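Local coordinates for protein DOA1 (Saccharomyces cerevisiae, PDB 3ODT) that probably binds ubiquitin through its WD40 beta-propeller domain and is linked to the turnover of F-box proteins, at residues A[165-170]-A[180-185]; A[191-196]-A[207-212]; A[199-204]-A[229-234]. One frame throughout, in Å; residues are numbered along the deposited sequence. Where two conformers were deposited one is given.

Interaction 1 of 3, residues A[165-170]-A[180-185]; sequences KTIKLW and SGIHND
A weak hydrogen bond joins Lys-165 NZ to Asn-184 OD1, 3.4 Å apart, at the far end of two side chains that run side by side and point the same way. The lysine chain starts straight, then bends at its third torsion (chi3 -70°), and it is this bend that carries the ammonium group over to the amide oxygen. On the way there its CD lies 3.6 Å from Asn-184 C and its CG 3.5 Å from Asp-185 C, so the aliphatic part of the lysine rests on the backbone of the loop. At the root of the side chain, the CA-H of Lys-165 makes a weak contact with Asp-185 O (3.4 Å from CA, 147° at the hydrogen). A second, apolar patch is built by Ile-167, whose CD1 sits 4.1 Å from Ile-182 CB; the two isoleucines cross at about a right angle. The same methyl also meets the edge of the His-183 ring, close to the ring plane, and His-183 in turn leans on Ser-200 and Ser-202 of strand 197-202 and on Asp-204 in the loop after it. Thr-166 adds its CG2 against Ser-180 CB, while its hydroxyl is engaged by Asp-164. A loop leaving the outer strand of one blade, and passing against the turn that precedes that blade's third strand on its way to the next blade, is characteristic of the WD40 beta-propeller.

Interaction 2 of 3, residues A[191-196]-A[207-212]; sequences AVVDDG and IKLVDM
The flat peptide carbonyl of Gly-196 is approached from above one face by the backbone of Met-212, a selenomethionine: Met-212 N gives a hydrogen bond to Gly-196 O at 2.9 Å. The N-H points almost straight at the oxygen (170°), yet the donor stands 53° out of the carbonyl plane and does not use a lone pair. Met-212 CB also packs against Gly-196 O, at 3.6 Å. The second flat group is the Asp-194 carboxylate, whose OD1 takes the Gly-196 N-H on its anti side, somewhat out of plane, at 2.9 Å. This is an Asx turn, and His-197 ND1 bonds to the same oxygen, so two groups hold the carboxylate in place. Val-193 and Asp-194 together face His-197 in a classic beta bulge, and the turn thus begins from an irregular strand end.

These features belong to the hairpin between the first two strands of a WD40 blade, here meeting the end of the third. Strands 187-194 and 206-211 lie on either side of strand 197-202, which explains why Val-193 and Leu-209 are 8.9 Å apart at their CA atoms, whereas Gly-196 and Met-212, beyond the strand ends, come to 5.0 Å. Side chains still meet past the middle strand: Leu-209, with CG anti to its own N (chi1 174°), sends CD1 to within 4.2 Å of Val-193 CG2. Ile-199 of the middle strand touches Leu-209, and Phe-198 packs against Val-210 and Met-212. The Asp-211 carboxylate turns its OD1 to the backbone N of Thr-214, fastening the start of the next turn just beside the Gly-196 carbonyl.

Interaction 3 of 3, residues A[199-204]-A[229-234]; sequences ISCSND and YCIKLL
Ile-231 reaches back onto the preceding blade, and each of its side-chain carbons meets something there. CB lies 4.1 Å from Ile-199 CD1. The CG2 branch turns to Cys-201 and touches its CB at 4.0 Å, with SG equally near, while CG1 passes 4.1 Å from that same sulfur. At the tip, CD1 lodges 3.6 Å from Ile-199 CG1 and 3.5 Å from Ile-199 O. That reach follows from the first torsion: CG1 stands between the backbone N and the carbonyl carbon (chi1 47°), and the extended chi2 then carries CD1 onward over the opposing backbone. Ile-199 and Ile-231 slide past each other in opposite directions, and Ile-199 CD1 goes on to meet Leu-233 CD2 at 3.9 Å. Replacement of Ile-231 by an alanine would probably open a gap between Ile-199 and Cys-201, leaving both without their main apolar partner across the contact. The two segments share no hydrogen bond; their strands run antiparallel (162°) with axes 7.1 Å apart, so they pack through side chains, not as neighbours in one sheet. The contact is buried: strand 197-202 is flanked in its own sheet by 187-194, which brings Ala-191 and His-189 alongside, and strand 228-233 by 239-243, where Ile-239 touches Ile-199 and Ser-241 lies against Ile-231.

Overall arrangement
The three contacts follow one another round the propeller, with centres 11 to 13 Å apart. Interaction 1 joins the blade made of strands 145-150 to 174-179 to the loop entering the next blade, interaction 2 lies within that blade, and interaction 3 packs it on the blade opened by strand 228-233. Along the chain interaction 1 closes before the other two open, while interactions 2 and 3 alternate, because strand 197-202 lies between 187-194 and 206-211. Direct links tie them: Ile-182 O probably accepts a hydrogen bond from Lys-208 NZ (2.8 Å), and Ala-191 O probably one from Ile-199 N. Interaction 3 lies nearest the chain's centre. Together they illustrate how a propeller coheres, through contacts within blades and between successive ones.

Interaction 1 of 3, residues A[165-170]-A[180-185]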
loop_
_atom_site.group_PDB
_atom_site.type_symbol
_atom_site.label_atom_id
_atom_site.label_comp_id
_atom_site.label_asym_id
_atom_site.label_seq_id
_atom_site.Cartn_x
_atom_site.Cartn_y
_atom_site.Cartn_z
ATOM N N LYS A 165 -11.703 -3.954 -13.745
ATOM C CA LYS A 165 -10.702 -4.709 -14.518
ATOM C C LYS A 165 -9.799 -3.819 -15.375
ATOM O O LYS A 165 -9.148 -4.292 -16.279
ATOM C CB LYS A 165 -11.338 -5.832 -15.345
ATOM C CG LYS A 165 -12.247 -6.709 -14.523
ATOM C CD LYS A 165 -12.745 -7.911 -15.308
ATOM C CE LYS A 165 -13.727 -7.479 -16.389
ATOM N NZ LYS A 165 -14.272 -8.634 -17.207
ATOM N N THR A 166 -9.773 -2.524 -15.067
ATOM C CA THR A 166 -8.934 -1.593 -15.815
ATOM C C THR A 166 -8.021 -0.804 -14.889
ATOM O O THR A 166 -8.280 -0.671 -13.676
ATOM C CB THR A 166 -9.738 -0.574 -16.650
ATOM O OG1 THR A 166 -10.309 0.415 -15.774
ATOM C CG2 THR A 166 -10.825 -1.250 -17.526
ATOM N N ILE A 167 -6.960 -0.286 -15.499
ATOM C CA ILE A 167 -6.037 0.693 -14.918
ATOM C C ILE A 167 -6.241 1.958 -15.746
ATOM O O ILE A 167 -6.329 1.859 -16.966
ATOM C CB ILE A 167 -4.580 0.201 -15.005
ATOM C CG1 ILE A 167 -4.440 -1.052 -14.129
ATOM C CG2 ILE A 167 -3.617 1.260 -14.528
ATOM C CD1 ILE A 167 -3.646 -2.121 -14.741
ATOM N N LYS A 168 -6.342 3.123 -15.107
ATOM C CA LYS A 168 -6.488 4.369 -15.840
ATOM C C LYS A 168 -5.372 5.319 -15.481
ATOM O O LYS A 168 -5.044 5.464 -14.288
ATOM C CB LYS A 168 -7.846 5.021 -15.574
ATOM C CG LYS A 168 -9.001 4.294 -16.261
ATOM C CD LYS A 168 -10.381 4.791 -15.838
ATOM C CE LYS A 168 -11.496 3.925 -16.467
ATOM N NZ LYS A 168 -11.591 4.104 -17.929
ATOM N N LEU A 169 -4.816 5.971 -16.496
ATOM C CA LEU A 169 -3.883 7.069 -16.349
ATOM C C LEU A 169 -4.634 8.380 -16.560
ATOM O O LEU A 169 -5.434 8.508 -17.496
ATOM C CB LEU A 169 -2.782 6.928 -17.387
ATOM C CG LEU A 169 -1.796 8.084 -17.526
ATOM C CD1 LEU A 169 -0.943 8.232 -16.277
ATOM C CD2 LEU A 169 -0.898 7.887 -18.749
ATOM N N TRP A 170 -4.427 9.328 -15.658
ATOM C CA TRP A 170 -5.163 10.583 -15.590
ATOM C C TRP A 170 -4.195 11.724 -15.719
ATOM O O TRP A 170 -3.042 11.616 -15.302
ATOM C CB TRP A 170 -5.805 10.705 -14.203
ATOM C CG TRP A 170 -6.693 9.596 -13.813
ATOM C CD1 TRP A 170 -6.312 8.343 -13.424
ATOM C CD2 TRP A 170 -8.123 9.621 -13.758
ATOM N NE1 TRP A 170 -7.423 7.589 -13.143
ATOM C CE2 TRP A 170 -8.546 8.346 -13.340
ATOM C CE3 TRP A 170 -9.089 10.610 -14.004
ATOM C CZ2 TRP A 170 -9.878 8.027 -13.148
ATOM C CZ3 TRP A 170 -10.421 10.281 -13.824
ATOM C CH2 TRP A 170 -10.803 9.002 -13.380
ATOM N N SER A 180 -7.050 -1.741 -20.527
ATOM C CA SER A 180 -8.108 -2.736 -20.309
ATOM C C SER A 180 -7.624 -4.138 -20.632
ATOM O O SER A 180 -8.338 -5.119 -20.384
ATOM C CB SER A 180 -9.327 -2.431 -21.159
ATOM O OG SER A 180 -9.012 -2.623 -22.524
ATOM N N GLY A 181 -6.413 -4.234 -21.168
ATOM C CA GLY A 181 -5.857 -5.529 -21.555
ATOM C C GLY A 181 -4.793 -6.134 -20.646
ATOM O O GLY A 181 -4.092 -7.072 -21.053
ATOM N N ILE A 182 -4.673 -5.620 -19.428
ATOM C CA ILE A 182 -3.612 -6.066 -18.519
ATOM C C ILE A 182 -4.093 -7.225 -17.651
ATOM O O ILE A 182 -3.400 -8.236 -17.529
ATOM C CB ILE A 182 -3.119 -4.913 -17.634
ATOM C CG1 ILE A 182 -2.798 -3.711 -18.519
ATOM C CG2 ILE A 182 -1.891 -5.352 -16.825
ATOM C CD1 ILE A 182 -1.746 -3.975 -19.566
ATOM N N HIS A 183 -5.267 -7.070 -17.039
ATOM C CA HIS A 183 -5.864 -8.135 -16.258
ATOM C C HIS A 183 -7.306 -8.300 -16.669
ATOM O O HIS A 183 -7.978 -7.307 -16.966
ATOM C CB HIS A 183 -5.839 -7.775 -14.784
ATOM C CG HIS A 183 -4.465 -7.631 -14.215
ATOM N ND1 HIS A 183 -3.889 -6.404 -13.975
ATOM C CD2 HIS A 183 -3.557 -8.557 -13.837
ATOM C CE1 HIS A 183 -2.685 -6.578 -13.448
ATOM N NE2 HIS A 183 -2.458 -7.876 -13.373
ATOM N N ASN A 184 -7.796 -9.536 -16.643
ATOM C CA ASN A 184 -9.208 -9.814 -16.875
ATOM C C ASN A 184 -9.929 -10.087 -15.555
ATOM O O ASN A 184 -10.804 -10.948 -15.477
ATOM C CB ASN A 184 -9.374 -11.001 -17.824
ATOM C CG ASN A 184 -10.791 -11.134 -18.349
ATOM O OD1 ASN A 184 -11.512 -10.145 -18.479
ATOM N ND2 ASN A 184 -11.196 -12.362 -18.653
ATOM N N ASP A 185 -9.544 -9.342 -14.523
ATOM C CA ASP A 185 -10.084 -9.508 -13.192
ATOM C C ASP A 185 -9.795 -8.213 -12.448
ATOM O O ASP A 185 -9.159 -7.297 -12.981
ATOM C CB ASP A 185 -9.410 -10.685 -12.480
ATOM C CG ASP A 185 -10.283 -11.329 -11.387
ATOM O OD1 ASP A 185 -11.209 -10.681 -10.831
ATOM O OD2 ASP A 185 -9.976 -12.493 -11.036
#

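Interaction 2 of 3, residues A[191-196]-A[207-212]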
loop_
_atom_site.group_PDB
_atom_site.type_symbol
_atom_site.label_atom_id
_atom_site.label_comp_id
_atom_site.label_asym_id
_atom_site.label_seq_id
_atom_site.Cartn_x
_atom_site.Cartn_y
_atom_site.Cartn_z
ATOM N N ALA A 191 2.359 -0.112 -8.543
ATOM C CA ALA A 191 3.601 0.567 -8.169
ATOM C C ALA A 191 4.178 1.221 -9.421
ATOM O O ALA A 191 4.261 0.573 -10.484
ATOM C CB ALA A 191 4.622 -0.392 -7.579
ATOM N N VAL A 192 4.415 2.524 -9.342
ATOM C CA VAL A 192 5.015 3.256 -10.444
ATOM C C VAL A 192 6.546 3.084 -10.441
ATOM O O VAL A 192 7.222 3.394 -9.471
ATOM C CB VAL A 192 4.615 4.742 -10.389
ATOM C CG1 VAL A 192 5.290 5.539 -11.524
ATOM C CG2 VAL A 192 3.087 4.862 -10.391
ATOM N N VAL A 193 7.078 2.536 -11.518
ATOM C CA VAL A 193 8.519 2.372 -11.643
ATOM C C VAL A 193 9.176 3.712 -12.036
ATOM O O VAL A 193 10.110 4.202 -11.387
ATOM C CB VAL A 193 8.833 1.291 -12.667
ATOM C CG1 VAL A 193 10.347 1.152 -12.890
ATOM C CG2 VAL A 193 8.238 -0.043 -12.248
ATOM N N ASP A 194 8.626 4.330 -13.065
ATOM C CA ASP A 194 9.043 5.639 -13.535
ATOM C C ASP A 194 7.938 6.158 -14.427
ATOM O O ASP A 194 6.861 5.535 -14.540
ATOM C CB ASP A 194 10.389 5.564 -14.262
ATOM C CG ASP A 194 10.395 4.577 -15.420
ATOM O OD1 ASP A 194 9.345 4.398 -16.100
ATOM O OD2 ASP A 194 11.466 3.971 -15.646
ATOM N N ASP A 195 8.163 7.310 -15.065
ATOM C CA ASP A 195 7.104 7.957 -15.851
ATOM C C ASP A 195 6.598 7.060 -16.976
ATOM O O ASP A 195 5.518 7.278 -17.510
ATOM C CB ASP A 195 7.608 9.267 -16.457
ATOM C CG ASP A 195 7.687 10.384 -15.436
ATOM O OD1 ASP A 195 7.419 10.145 -14.248
ATOM O OD2 ASP A 195 8.034 11.512 -15.826
ATOM N N GLY A 196 7.391 6.059 -17.344
ATOM C CA GLY A 196 7.073 5.241 -18.504
ATOM C C GLY A 196 6.692 3.801 -18.220
ATOM O O GLY A 196 6.443 3.051 -19.148
ATOM N N ILE A 207 1.104 -10.494 -11.353
ATOM C CA ILE A 207 1.732 -9.186 -11.310
ATOM C C ILE A 207 2.282 -8.971 -12.696
ATOM O O ILE A 207 2.791 -9.897 -13.294
ATOM C CB ILE A 207 2.892 -9.173 -10.313
ATOM C CG1 ILE A 207 2.416 -9.680 -8.943
ATOM C CG2 ILE A 207 3.516 -7.795 -10.258
ATOM C CD1 ILE A 207 3.550 -10.128 -8.044
ATOM N N LYS A 208 2.120 -7.777 -13.226
ATOM C CA LYS A 208 2.590 -7.456 -14.566
ATOM C C LYS A 208 3.308 -6.095 -14.619
ATOM O O LYS A 208 2.875 -5.118 -13.986
ATOM C CB LYS A 208 1.419 -7.468 -15.554
ATOM C CG LYS A 208 0.741 -8.799 -15.635
ATOM C CD LYS A 208 -0.244 -8.920 -16.795
ATOM C CE LYS A 208 -1.039 -10.190 -16.684
ATOM N NZ LYS A 208 -1.837 -10.480 -17.901
ATOM N N LEU A 209 4.389 -6.050 -15.396
ATOM C CA LEU A 209 5.112 -4.827 -15.715
ATOM C C LEU A 209 4.582 -4.329 -17.053
ATOM O O LEU A 209 4.513 -5.091 -18.021
ATOM C CB LEU A 209 6.605 -5.146 -15.817
ATOM C CG LEU A 209 7.478 -3.998 -16.297
ATOM C CD1 LEU A 209 7.499 -2.850 -15.294
ATOM C CD2 LEU A 209 8.864 -4.513 -16.531
ATOM N N VAL A 210 4.168 -3.072 -17.096
ATOM C CA VAL A 210 3.464 -2.505 -18.228
ATOM C C VAL A 210 4.134 -1.209 -18.712
ATOM O O VAL A 210 4.538 -0.351 -17.920
ATOM C CB VAL A 210 1.987 -2.189 -17.819
ATOM C CG1 VAL A 210 1.186 -1.670 -19.010
ATOM C CG2 VAL A 210 1.314 -3.451 -17.240
ATOM N N ASP A 211 4.226 -1.083 -20.026
ATOM C CA ASP A 211 4.693 0.132 -20.683
ATOM C C ASP A 211 3.551 1.161 -20.680
ATOM O O ASP A 211 2.478 0.927 -21.202
ATOM C CB ASP A 211 5.148 -0.212 -22.106
ATOM C CG ASP A 211 5.753 0.956 -22.839
ATOM O OD1 ASP A 211 5.152 2.045 -22.881
ATOM O OD2 ASP A 211 6.837 0.778 -23.414
HETATM N N MSE A 212 3.763 2.287 -20.035
HETATM C CA MSE A 212 2.683 3.231 -19.905
HETATM C C MSE A 212 2.269 3.877 -21.209
HETATM O O MSE A 212 1.119 4.288 -21.363
HETATM C CB MSE A 212 3.071 4.341 -18.976
HETATM C CG MSE A 212 1.877 5.156 -18.714
HETATM SE SE MSE A 212 1.416 4.871 -17.047
HETATM C CE MSE A 212 2.377 6.196 -16.533
#

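Interaction 3 of 3, residues A[199-204]-A[229-234]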
loop_
_atom_site.group_PDB
_atom_site.type_symbol
_atom_site.label_atom_id
_atom_site.label_comp_id
_atom_site.label_asym_id
_atom_site.label_seq_id
_atom_site.Cartn_x
_atom_site.Cartn_y
_atom_site.Cartn_z
ATOM N N ILE A 199 3.924 -1.362 -12.465
ATOM C CA ILE A 199 3.530 -2.734 -12.209
ATOM C C ILE A 199 2.148 -2.734 -11.596
ATOM O O ILE A 199 1.794 -1.834 -10.833
ATOM C CB ILE A 199 4.531 -3.512 -11.352
ATOM C CG1 ILE A 199 4.760 -2.813 -10.030
ATOM C CG2 ILE A 199 5.869 -3.586 -12.084
ATOM C CD1 ILE A 199 5.473 -3.723 -9.005
ATOM N N SER A 200 1.346 -3.734 -11.933
ATOM C CA SER A 200 0.024 -3.883 -11.354
ATOM C C SER A 200 -0.119 -5.324 -10.878
ATOM O O SER A 200 0.580 -6.222 -11.354
ATOM C CB SER A 200 -1.057 -3.599 -12.390
ATOM O OG SER A 200 -0.855 -4.398 -13.535
ATOM N N CYS A 201 -1.028 -5.536 -9.943
ATOM C CA CYS A 201 -1.382 -6.876 -9.506
ATOM C C CYS A 201 -2.881 -6.991 -9.348
ATOM O O CYS A 201 -3.603 -5.970 -9.270
ATOM C CB CYS A 201 -0.669 -7.242 -8.191
ATOM S SG CYS A 201 -1.234 -6.334 -6.745
ATOM N N SER A 202 -3.351 -8.235 -9.283
ATOM C CA SER A 202 -4.752 -8.493 -9.475
ATOM C C SER A 202 -5.274 -9.729 -8.741
ATOM O O SER A 202 -4.510 -10.598 -8.298
ATOM C CB SER A 202 -4.954 -8.619 -10.996
ATOM O OG SER A 202 -6.202 -9.158 -11.399
ATOM N N ASN A 203 -6.596 -9.814 -8.628
ATOM C CA ASN A 203 -7.229 -11.031 -8.147
ATOM C C ASN A 203 -6.959 -12.231 -9.063
ATOM O O ASN A 203 -7.183 -13.351 -8.659
ATOM C CB ASN A 203 -8.742 -10.849 -8.062
ATOM C CG ASN A 203 -9.189 -10.046 -6.839
ATOM O OD1 ASN A 203 -8.372 -9.476 -6.095
ATOM N ND2 ASN A 203 -10.501 -10.002 -6.632
ATOM N N ASP A 204 -6.460 -11.985 -10.271
ATOM C CA ASP A 204 -6.121 -13.070 -11.187
ATOM C C ASP A 204 -4.842 -13.804 -10.786
ATOM O O ASP A 204 -4.447 -14.761 -11.432
ATOM C CB ASP A 204 -6.034 -12.584 -12.640
ATOM C CG ASP A 204 -4.851 -11.633 -12.899
ATOM O OD1 ASP A 204 -3.990 -11.452 -11.991
ATOM O OD2 ASP A 204 -4.775 -11.066 -14.012
ATOM N N TYR A 229 -2.766 -8.837 -3.317
ATOM C CA TYR A 229 -3.331 -7.633 -2.715
ATOM C C TYR A 229 -2.431 -6.410 -2.738
ATOM O O TYR A 229 -2.928 -5.287 -2.737
ATOM C CB TYR A 229 -3.688 -7.909 -1.259
ATOM C CG TYR A 229 -4.768 -8.945 -1.042
ATOM C CD1 TYR A 229 -5.939 -8.940 -1.796
ATOM C CD2 TYR A 229 -4.621 -9.933 -0.097
ATOM C CE1 TYR A 229 -6.928 -9.877 -1.596
ATOM C CE2 TYR A 229 -5.631 -10.863 0.136
ATOM C CZ TYR A 229 -6.762 -10.836 -0.636
ATOM O OH TYR A 229 -7.742 -11.744 -0.422
ATOM N N CYS A 230 -1.106 -6.607 -2.733
ATOM C CA CYS A 230 -0.221 -5.466 -2.545
ATOM C C CYS A 230 1.086 -5.772 -3.231
ATOM O O CYS A 230 1.499 -6.934 -3.252
ATOM C CB CYS A 230 0.023 -5.234 -1.042
ATOM S SG CYS A 230 0.937 -3.702 -0.683
ATOM N N ILE A 231 1.692 -4.747 -3.843
ATOM C CA ILE A 231 3.031 -4.796 -4.394
ATOM C C ILE A 231 3.754 -3.500 -4.046
ATOM O O ILE A 231 3.147 -2.436 -3.955
ATOM C CB ILE A 231 3.038 -4.948 -5.924
ATOM C CG1 ILE A 231 2.064 -3.972 -6.575
ATOM C CG2 ILE A 231 2.697 -6.364 -6.312
ATOM C CD1 ILE A 231 2.029 -3.994 -8.077
ATOM N N LYS A 232 5.062 -3.614 -3.856
ATOM C CA LYS A 232 5.955 -2.495 -3.598
ATOM C C LYS A 232 7.286 -2.761 -4.272
ATOM O O LYS A 232 7.644 -3.898 -4.517
ATOM C CB LYS A 232 6.203 -2.271 -2.103
ATOM C CG LYS A 232 4.979 -1.851 -1.305
ATOM C CD LYS A 232 4.557 -0.422 -1.604
ATOM C CE LYS A 232 3.115 -0.205 -1.172
ATOM N NZ LYS A 232 2.924 -0.235 0.324
ATOM N N LEU A 233 8.003 -1.698 -4.575
ATOM C CA LEU A 233 9.379 -1.791 -5.052
ATOM C C LEU A 233 10.364 -1.574 -3.912
ATOM O O LEU A 233 10.283 -0.602 -3.169
ATOM C CB LEU A 233 9.649 -0.762 -6.165
ATOM C CG LEU A 233 8.724 -0.882 -7.372
ATOM C CD1 LEU A 233 8.899 0.279 -8.349
ATOM C CD2 LEU A 233 8.954 -2.240 -8.060
ATOM N N LEU A 234 11.301 -2.507 -3.781
ATOM C CA LEU A 234 12.415 -2.390 -2.866
ATOM C C LEU A 234 13.434 -1.378 -3.362
ATOM O O LEU A 234 13.467 -1.014 -4.537
ATOM C CB LEU A 234 13.066 -3.769 -2.722
ATOM C CG LEU A 234 12.216 -4.751 -1.926
ATOM C CD1 LEU A 234 12.659 -6.178 -2.187
ATOM C CD2 LEU A 234 12.276 -4.425 -0.436
#